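Local coordinates for protein acyl-coenzyme A oxidase acox-1.1 (Caenorhabditis elegans, PDB 5K3H) that catalyses the first, oxygen-dependent desaturation step of peroxisomal beta-oxidation, converting saturated acyl-CoAs to (2E)-enoyl-CoAs with FAD as cofactor and hydrogen peroxide as by-product, at residues G586-S590 with T591-Y595; H384-T387 with S388-S392; D59-P62 with L63-T67. One frame throughout, in Å; residues are numbered along the deposited sequence.

Interaction 1: G586-S590 with T591-Y595; sequences GFMSS and TQLDY
Gln592 folds back over the loop that leads into its own helix and takes hold of Ser589, so that the first turn of helix 590-616 becomes a worked example of the capping box. Ser589, the N-cap, lends its OG to Gln592 N as acceptor (3.2 Å). In return the amide oxygen Gln592 OE1 receives the backbone hydrogen of Ser589 N at 3.1 Å, in the carbonyl plane and on a lone pair, with an N-H...O angle of 161°. Ser589 OG also leans toward Gln592 OE1 in a weak bond. The serine hydroxyl sits between its own N and carbonyl carbon (chi1 59°), where it can accept from Gln592 N. The other end of the glutamine amide is equally engaged: Gln592 NE2 donates to the carbonyls of Ser478 and Ile480.

Beneath this polar pair runs Met588. Its chain bends at the last torsion (chi3 68°), bringing CE within 3.9 Å of Gln592 CB and within 3.7 Å of Leu593 CD1, and so lays an apolar floor under the first turn. Ser590 works mainly through its backbone. Its O accepts from Asp594 N at 2.9 Å, while Leu593 N bonds to Ser589 O at 3.0 Å. The hydroxyl of Ser590 is directed outward to Glu584 of the second subunit, and Asp594 OD1 is bridged to Arg597 and to Lys505 of that subunit.

An alanine in place of Gln592 would be likely to leave Ser589 N without its side-chain acceptor and the Ser478 and Ile480 carbonyls without their shared donor. The chemistry thus implies a reciprocal pair of side-chain bonds, to Gln592 N and Ser589 N, with backbone bonds taking over from Leu593 on, and one glutamine linking the cap to a neighbouring loop.

Interaction 2: H384-T387 with S388-S392; sequences HALT and SGLKS
Lys391 reaches back along helix 382-408 to lie against Thr387, one turn earlier, and its side chain can be followed atom by atom. CB stands 3.8 Å from Thr387 O, the carbonyl that also accepts the Lys391 backbone N in a nearly straight bond (3.1 Å, N-H...O angle 177°). CG, turned anti to the carbonyl carbon beside the backbone N (chi1 -82°), stays alongside the same oxygen at 3.9 Å. The chain then runs on extended through CD, and CE comes to 4.2 Å from the methyl Thr387 CG2. A bend at the last torsion, chi4 117°, brings NZ over that methyl at 3.3 Å, though the exact placement of NZ is uncertain. Thr387 can offer its methyl because its OG1 is turned the other way along the helix and bonds to Leu383 O.

The helix belongs to the C-alpha1 domain of the acyl-CoA oxidase fold, in a bundle where helices 338-367, 437-456 and 520-553 pack around it. Ser392, at the end of the segment, is one of the residues that bind ATP in a site shared between the subunits.

On another side of the helix, Leu386 and Leu390 cross obliquely, CG of the former 4.1 Å from CD1 of the latter, and these side chains face Phe542 and Ile543 respectively. Ser388 OG, lying over one face of the His384 ring, bonds to His384 O, although the modelled separation of 2.5 Å is short enough to be doubtful in detail. That hydroxyl also reaches Gln443 OE1 on helix 437-456, and its one hydrogen has to serve both acceptors.

Interaction 3: D59-P62 with L63-T67; sequences DSMP and LPYMT
A proline-aromatic contact lies across a tight turn in the loop between helices 38-52 and 68-85 of the N-terminal part of the oxidase: Pro62 rests on the face of Tyr65, three residues on. The motif is a type I beta turn, closed by Tyr65 N donating to Pro62 O at 2.9 Å and leading through the short 3-10 segment 63-65. The donor lies well above the carbonyl plane, 43° out of it, as the tight turn brings the amide over the proline carbonyl.

Across the turn, Pro62 CB sits 3.9 Å from the centroid of the Tyr65 ring and almost exactly on its normal, a CH-pi contact. CG of the same proline also lies over the face, toward CE2 and CZ, and CD reaches the rim, 3.7 Å from Tyr65 CE2. The ring is turned to receive them by an unusual second torsion (chi2 -2°). Trp643 on helix 636-645 completes the setting, since its carbonyl accepts from Tyr65 OH and the side chains of Pro62 and Pro64 touch the same residue.

Around the turn, two methionines come together at an angle. Met66, extended beyond CG, carries its CE to within 3.5 Å of Met61 CG, and the same methyl touches Ser60 OG. Met61 SD in turn lies beside Tyr65 CB, while its CE comes near the ring edge.

At the start of the segment Asp59 lays its carboxylate across Leu63 CD2, with its oxygens held by salt bridges to Lys78 and Arg626. One water joins Asp59 to Leu63: it donates to Asp59 OD2 at 3.0 Å and accepts from Leu63 N at 2.7 Å.

In the fold
All three interactions are local and lie far apart in the chain: the centres of 586-595 and 59-67 are about 52 Å from each other, on opposite sides of the chain's centre, with 384-392 between them in sequence. Interaction 2 is a buried mid-helix contact about 13 Å from that centre, and its own segments are untouched by the other subunit. Interactions 1 and 3 are only partly buried, each precedes or opens a helix, and both meet the second subunit. Their chemistry follows position: side chains and backbone exchange bonds at a helix start, a backbone bond closes the loop turn with apolar packing and a bridging water beside it, and backbone bonds carry a continuous helix.

Interaction 1: G586-S590 with T591-Y595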
loop_
_atom_site.group_PDB
_atom_site.type_symbol
_atom_site.label_atom_id
_atom_site.label_comp_id
_atom_site.label_asym_id
_atom_site.label_seq_id
_atom_site.Cartn_x
_atom_site.Cartn_y
_atom_site.Cartn_z
ATOM N N GLY B 586 -3.384 30.327 16.282
ATOM C CA GLY B 586 -4.481 30.496 17.217
ATOM C C GLY B 586 -5.861 30.641 16.606
ATOM O O GLY B 586 -6.796 31.055 17.295
ATOM N N PHE B 587 -6.036 30.287 15.336
ATOM C CA PHE B 587 -7.362 30.400 14.733
ATOM C C PHE B 587 -8.351 29.450 15.403
ATOM O O PHE B 587 -9.550 29.745 15.465
ATOM C CB PHE B 587 -7.293 30.160 13.223
ATOM C CG PHE B 587 -8.525 30.606 12.490
ATOM C CD1 PHE B 587 -8.752 31.968 12.267
ATOM C CD2 PHE B 587 -9.470 29.687 12.026
ATOM C CE1 PHE B 587 -9.889 32.408 11.590
ATOM C CE2 PHE B 587 -10.622 30.128 11.347
ATOM C CZ PHE B 587 -10.828 31.483 11.133
ATOM N N MET B 588 -7.891 28.270 15.824
ATOM C CA MET B 588 -8.669 27.353 16.665
ATOM C C MET B 588 -8.018 27.178 18.035
ATOM O O MET B 588 -6.788 27.171 18.173
ATOM C CB MET B 588 -8.826 25.963 16.019
ATOM C CG MET B 588 -10.007 25.823 15.079
ATOM S SD MET B 588 -10.290 24.165 14.353
ATOM C CE MET B 588 -10.781 23.140 15.729
ATOM N N SER B 589 -8.856 26.987 19.040
ATOM C CA SER B 589 -8.402 26.667 20.384
ATOM C C SER B 589 -8.418 25.157 20.605
ATOM O O SER B 589 -9.023 24.385 19.849
ATOM C CB SER B 589 -9.297 27.328 21.419
ATOM O OG SER B 589 -10.631 26.871 21.216
ATOM N N SER B 590 -7.745 24.745 21.678
ATOM C CA SER B 590 -7.805 23.356 22.114
ATOM C C SER B 590 -9.246 22.928 22.384
ATOM O O SER B 590 -9.629 21.788 22.098
ATOM C CB SER B 590 -6.934 23.174 23.356
ATOM O OG SER B 590 -6.979 21.831 23.817
ATOM N N THR B 591 -10.048 23.817 22.975
ATOM C CA THR B 591 -11.449 23.501 23.241
ATOM C C THR B 591 -12.228 23.231 21.958
ATOM O O THR B 591 -13.017 22.285 21.893
ATOM C CB THR B 591 -12.093 24.638 24.024
ATOM O OG1 THR B 591 -11.590 24.615 25.360
ATOM C CG2 THR B 591 -13.594 24.462 24.069
ATOM N N GLN B 592 -12.034 24.055 20.933
ATOM C CA GLN B 592 -12.696 23.802 19.660
ATOM C C GLN B 592 -12.213 22.512 19.022
ATOM O O GLN B 592 -12.990 21.820 18.365
ATOM C CB GLN B 592 -12.455 24.966 18.703
ATOM C CG GLN B 592 -13.277 26.191 19.002
ATOM C CD GLN B 592 -12.882 27.348 18.132
ATOM O OE1 GLN B 592 -11.698 27.699 18.058
ATOM N NE2 GLN B 592 -13.863 27.974 17.484
ATOM N N LEU B 593 -10.940 22.170 19.197
ATOM C CA LEU B 593 -10.452 20.911 18.656
ATOM C C LEU B 593 -11.037 19.735 19.413
ATOM O O LEU B 593 -11.274 18.681 18.823
ATOM C CB LEU B 593 -8.921 20.875 18.674
ATOM C CG LEU B 593 -8.249 19.913 17.689
ATOM C CD1 LEU B 593 -8.598 20.236 16.218
ATOM C CD2 LEU B 593 -6.716 19.855 17.912
ATOM N N ASP B 594 -11.266 19.888 20.720
ATOM C CA ASP B 594 -11.962 18.851 21.476
ATOM C C ASP B 594 -13.408 18.702 21.021
ATOM O O ASP B 594 -13.952 17.596 21.022
ATOM C CB ASP B 594 -11.899 19.174 22.967
ATOM C CG ASP B 594 -10.512 18.940 23.560
ATOM O OD1 ASP B 594 -9.712 18.174 22.949
ATOM O OD2 ASP B 594 -10.234 19.516 24.645
ATOM N N TYR B 595 -14.062 19.806 20.657
ATOM C CA TYR B 595 -15.391 19.709 20.063
ATOM C C TYR B 595 -15.342 18.890 18.787
ATOM O O TYR B 595 -16.185 18.017 18.565
ATOM C CB TYR B 595 -15.951 21.109 19.790
ATOM C CG TYR B 595 -17.269 21.163 19.009
ATOM C CD1 TYR B 595 -18.500 21.166 19.657
ATOM C CD2 TYR B 595 -17.273 21.244 17.618
ATOM C CE1 TYR B 595 -19.693 21.226 18.944
ATOM C CE2 TYR B 595 -18.462 21.305 16.898
ATOM C CZ TYR B 595 -19.668 21.293 17.561
ATOM O OH TYR B 595 -20.841 21.357 16.819
#

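Interaction 2: H384-T387 with S388-S392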
loop_
_atom_site.group_PDB
_atom_site.type_symbol
_atom_site.label_atom_id
_atom_site.label_comp_id
_atom_site.label_asym_id
_atom_site.label_seq_id
_atom_site.Cartn_x
_atom_site.Cartn_y
_atom_site.Cartn_z
ATOM N N HIS B 384 -7.772 23.908 -15.014
ATOM C CA HIS B 384 -6.672 22.993 -15.277
ATOM C C HIS B 384 -5.767 22.883 -14.063
ATOM O O HIS B 384 -5.149 21.832 -13.844
ATOM C CB HIS B 384 -5.869 23.448 -16.499
ATOM C CG HIS B 384 -4.727 22.535 -16.851
ATOM N ND1 HIS B 384 -4.911 21.234 -17.277
ATOM C CD2 HIS B 384 -3.386 22.734 -16.823
ATOM C CE1 HIS B 384 -3.734 20.675 -17.505
ATOM N NE2 HIS B 384 -2.791 21.563 -17.234
ATOM N N ALA B 385 -5.671 23.964 -13.277
ATOM C CA ALA B 385 -4.877 23.953 -12.050
ATOM C C ALA B 385 -5.515 23.078 -10.977
ATOM O O ALA B 385 -4.843 22.240 -10.357
ATOM C CB ALA B 385 -4.713 25.380 -11.541
ATOM N N LEU B 386 -6.819 23.252 -10.758
ATOM C CA LEU B 386 -7.531 22.486 -9.741
ATOM C C LEU B 386 -7.530 21.000 -10.065
ATOM O O LEU B 386 -7.291 20.159 -9.190
ATOM C CB LEU B 386 -8.959 23.015 -9.622
ATOM C CG LEU B 386 -9.941 22.168 -8.806
ATOM C CD1 LEU B 386 -9.739 22.344 -7.304
ATOM C CD2 LEU B 386 -11.380 22.498 -9.233
ATOM N N THR B 387 -7.819 20.666 -11.322
ATOM C CA THR B 387 -7.797 19.286 -11.795
ATOM C C THR B 387 -6.442 18.622 -11.547
ATOM O O THR B 387 -6.375 17.431 -11.221
ATOM C CB THR B 387 -8.162 19.292 -13.276
ATOM O OG1 THR B 387 -9.570 19.518 -13.384
ATOM C CG2 THR B 387 -7.792 17.982 -13.973
ATOM N N SER B 388 -5.347 19.370 -11.706
ATOM C CA SER B 388 -4.037 18.792 -11.417
ATOM C C SER B 388 -3.945 18.369 -9.958
ATOM O O SER B 388 -3.422 17.293 -9.644
ATOM C CB SER B 388 -2.925 19.800 -11.722
ATOM O OG SER B 388 -3.229 20.567 -12.872
ATOM N N GLY B 389 -4.423 19.221 -9.052
ATOM C CA GLY B 389 -4.452 18.857 -7.650
ATOM C C GLY B 389 -5.420 17.730 -7.370
ATOM O O GLY B 389 -5.111 16.816 -6.606
ATOM N N LEU B 390 -6.587 17.751 -8.016
ATOM C CA LEU B 390 -7.582 16.721 -7.747
ATOM C C LEU B 390 -7.026 15.332 -8.013
ATOM O O LEU B 390 -7.099 14.453 -7.143
ATOM C CB LEU B 390 -8.835 16.955 -8.583
ATOM C CG LEU B 390 -9.829 17.965 -8.045
ATOM C CD1 LEU B 390 -10.863 18.213 -9.124
ATOM C CD2 LEU B 390 -10.476 17.429 -6.779
ATOM N N LYS B 391 -6.455 15.115 -9.204
ATOM C CA LYS B 391 -5.858 13.818 -9.508
ATOM C C LYS B 391 -4.873 13.380 -8.424
ATOM O O LYS B 391 -4.914 12.234 -7.959
ATOM C CB LYS B 391 -5.161 13.864 -10.864
ATOM C CG LYS B 391 -6.075 13.681 -12.051
ATOM C CD LYS B 391 -5.269 13.871 -13.347
ATOM C CE LYS B 391 -6.162 14.198 -14.549
ATOM N NZ LYS B 391 -5.868 15.565 -15.104
ATOM N N SER B 392 -3.988 14.280 -8.002
ATOM C CA SER B 392 -2.973 13.905 -7.021
ATOM C C SER B 392 -3.604 13.545 -5.676
ATOM O O SER B 392 -3.286 12.503 -5.089
ATOM C CB SER B 392 -1.958 15.033 -6.865
ATOM O OG SER B 392 -1.025 14.731 -5.845
#

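Interaction 3: D59-P62 with L63-T67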
loop_
_atom_site.group_PDB
_atom_site.type_symbol
_atom_site.label_atom_id
_atom_site.label_comp_id
_atom_site.label_asym_id
_atom_site.label_seq_id
_atom_site.Cartn_x
_atom_site.Cartn_y
_atom_site.Cartn_z
ATOM N N ASP B 59 -16.646 -14.592 -15.868
ATOM C CA ASP B 59 -15.316 -15.113 -15.598
ATOM C C ASP B 59 -15.384 -16.631 -15.629
ATOM O O ASP B 59 -16.213 -17.231 -14.938
ATOM C CB ASP B 59 -14.822 -14.667 -14.218
ATOM C CG ASP B 59 -14.710 -13.159 -14.071
ATOM O OD1 ASP B 59 -14.661 -12.436 -15.087
ATOM O OD2 ASP B 59 -14.703 -12.691 -12.911
ATOM N N SER B 60 -14.505 -17.258 -16.423
ATOM C CA SER B 60 -14.513 -18.719 -16.506
ATOM C C SER B 60 -14.049 -19.348 -15.199
ATOM O O SER B 60 -14.483 -20.455 -14.864
ATOM C CB SER B 60 -13.650 -19.213 -17.670
ATOM O OG SER B 60 -12.316 -18.723 -17.586
ATOM N N MET B 61 -13.182 -18.673 -14.453
ATOM C CA MET B 61 -12.865 -19.068 -13.085
ATOM C C MET B 61 -12.459 -17.819 -12.314
ATOM O O MET B 61 -12.288 -16.745 -12.904
ATOM C CB MET B 61 -11.751 -20.120 -13.055
ATOM C CG MET B 61 -10.535 -19.765 -13.848
ATOM S SD MET B 61 -9.174 -20.875 -13.457
ATOM C CE MET B 61 -10.081 -22.357 -12.999
ATOM N N PRO B 62 -12.306 -17.917 -10.986
ATOM C CA PRO B 62 -11.840 -16.744 -10.222
ATOM C C PRO B 62 -10.510 -16.206 -10.756
ATOM O O PRO B 62 -9.519 -16.938 -10.875
ATOM C CB PRO B 62 -11.710 -17.285 -8.793
ATOM C CG PRO B 62 -12.751 -18.341 -8.735
ATOM C CD PRO B 62 -12.739 -19.003 -10.086
ATOM N N LEU B 63 -10.500 -14.907 -11.077
ATOM C CA LEU B 63 -9.304 -14.289 -11.655
ATOM C C LEU B 63 -8.033 -14.507 -10.843
ATOM O O LEU B 63 -6.967 -14.668 -11.463
ATOM C CB LEU B 63 -9.536 -12.789 -11.892
ATOM C CG LEU B 63 -10.718 -12.433 -12.794
ATOM C CD1 LEU B 63 -10.658 -10.978 -13.244
ATOM C CD2 LEU B 63 -10.815 -13.369 -14.015
ATOM N N PRO B 64 -8.042 -14.503 -9.499
ATOM C CA PRO B 64 -6.782 -14.740 -8.774
ATOM C C PRO B 64 -6.219 -16.145 -8.979
ATOM O O PRO B 64 -5.041 -16.371 -8.659
ATOM C CB PRO B 64 -7.167 -14.509 -7.306
ATOM C CG PRO B 64 -8.418 -13.703 -7.336
ATOM C CD PRO B 64 -9.127 -14.082 -8.582
ATOM N N TYR B 65 -7.008 -17.094 -9.502
ATOM C CA TYR B 65 -6.459 -18.420 -9.789
ATOM C C TYR B 65 -5.544 -18.441 -10.994
ATOM O O TYR B 65 -4.709 -19.341 -11.081
ATOM C CB TYR B 65 -7.538 -19.454 -10.095
ATOM C CG TYR B 65 -8.465 -19.869 -8.990
ATOM C CD1 TYR B 65 -8.341 -19.369 -7.704
ATOM C CD2 TYR B 65 -9.471 -20.790 -9.252
ATOM C CE1 TYR B 65 -9.210 -19.761 -6.717
ATOM C CE2 TYR B 65 -10.335 -21.193 -8.276
ATOM C CZ TYR B 65 -10.211 -20.679 -7.012
ATOM O OH TYR B 65 -11.092 -21.106 -6.050
ATOM N N MET B 66 -5.680 -17.471 -11.903
ATOM C CA MET B 66 -5.136 -17.534 -13.247
ATOM C C MET B 66 -3.733 -16.928 -13.313
ATOM O O MET B 66 -3.437 -15.921 -12.663
ATOM C CB MET B 66 -6.046 -16.771 -14.207
ATOM C CG MET B 66 -7.462 -17.289 -14.353
ATOM S SD MET B 66 -8.317 -16.245 -15.570
ATOM C CE MET B 66 -10.021 -16.757 -15.483
ATOM N N THR B 67 -2.879 -17.517 -14.148
ATOM C CA THR B 67 -1.623 -16.864 -14.478
ATOM C C THR B 67 -1.889 -15.637 -15.356
ATOM O O THR B 67 -3.005 -15.430 -15.860
ATOM C CB THR B 67 -0.687 -17.837 -15.193
ATOM O OG1 THR B 67 -1.274 -18.200 -16.449
ATOM C CG2 THR B 67 -0.525 -19.098 -14.374
HETATM O O HOH W 1 -13.037 -14.027 -10.779
#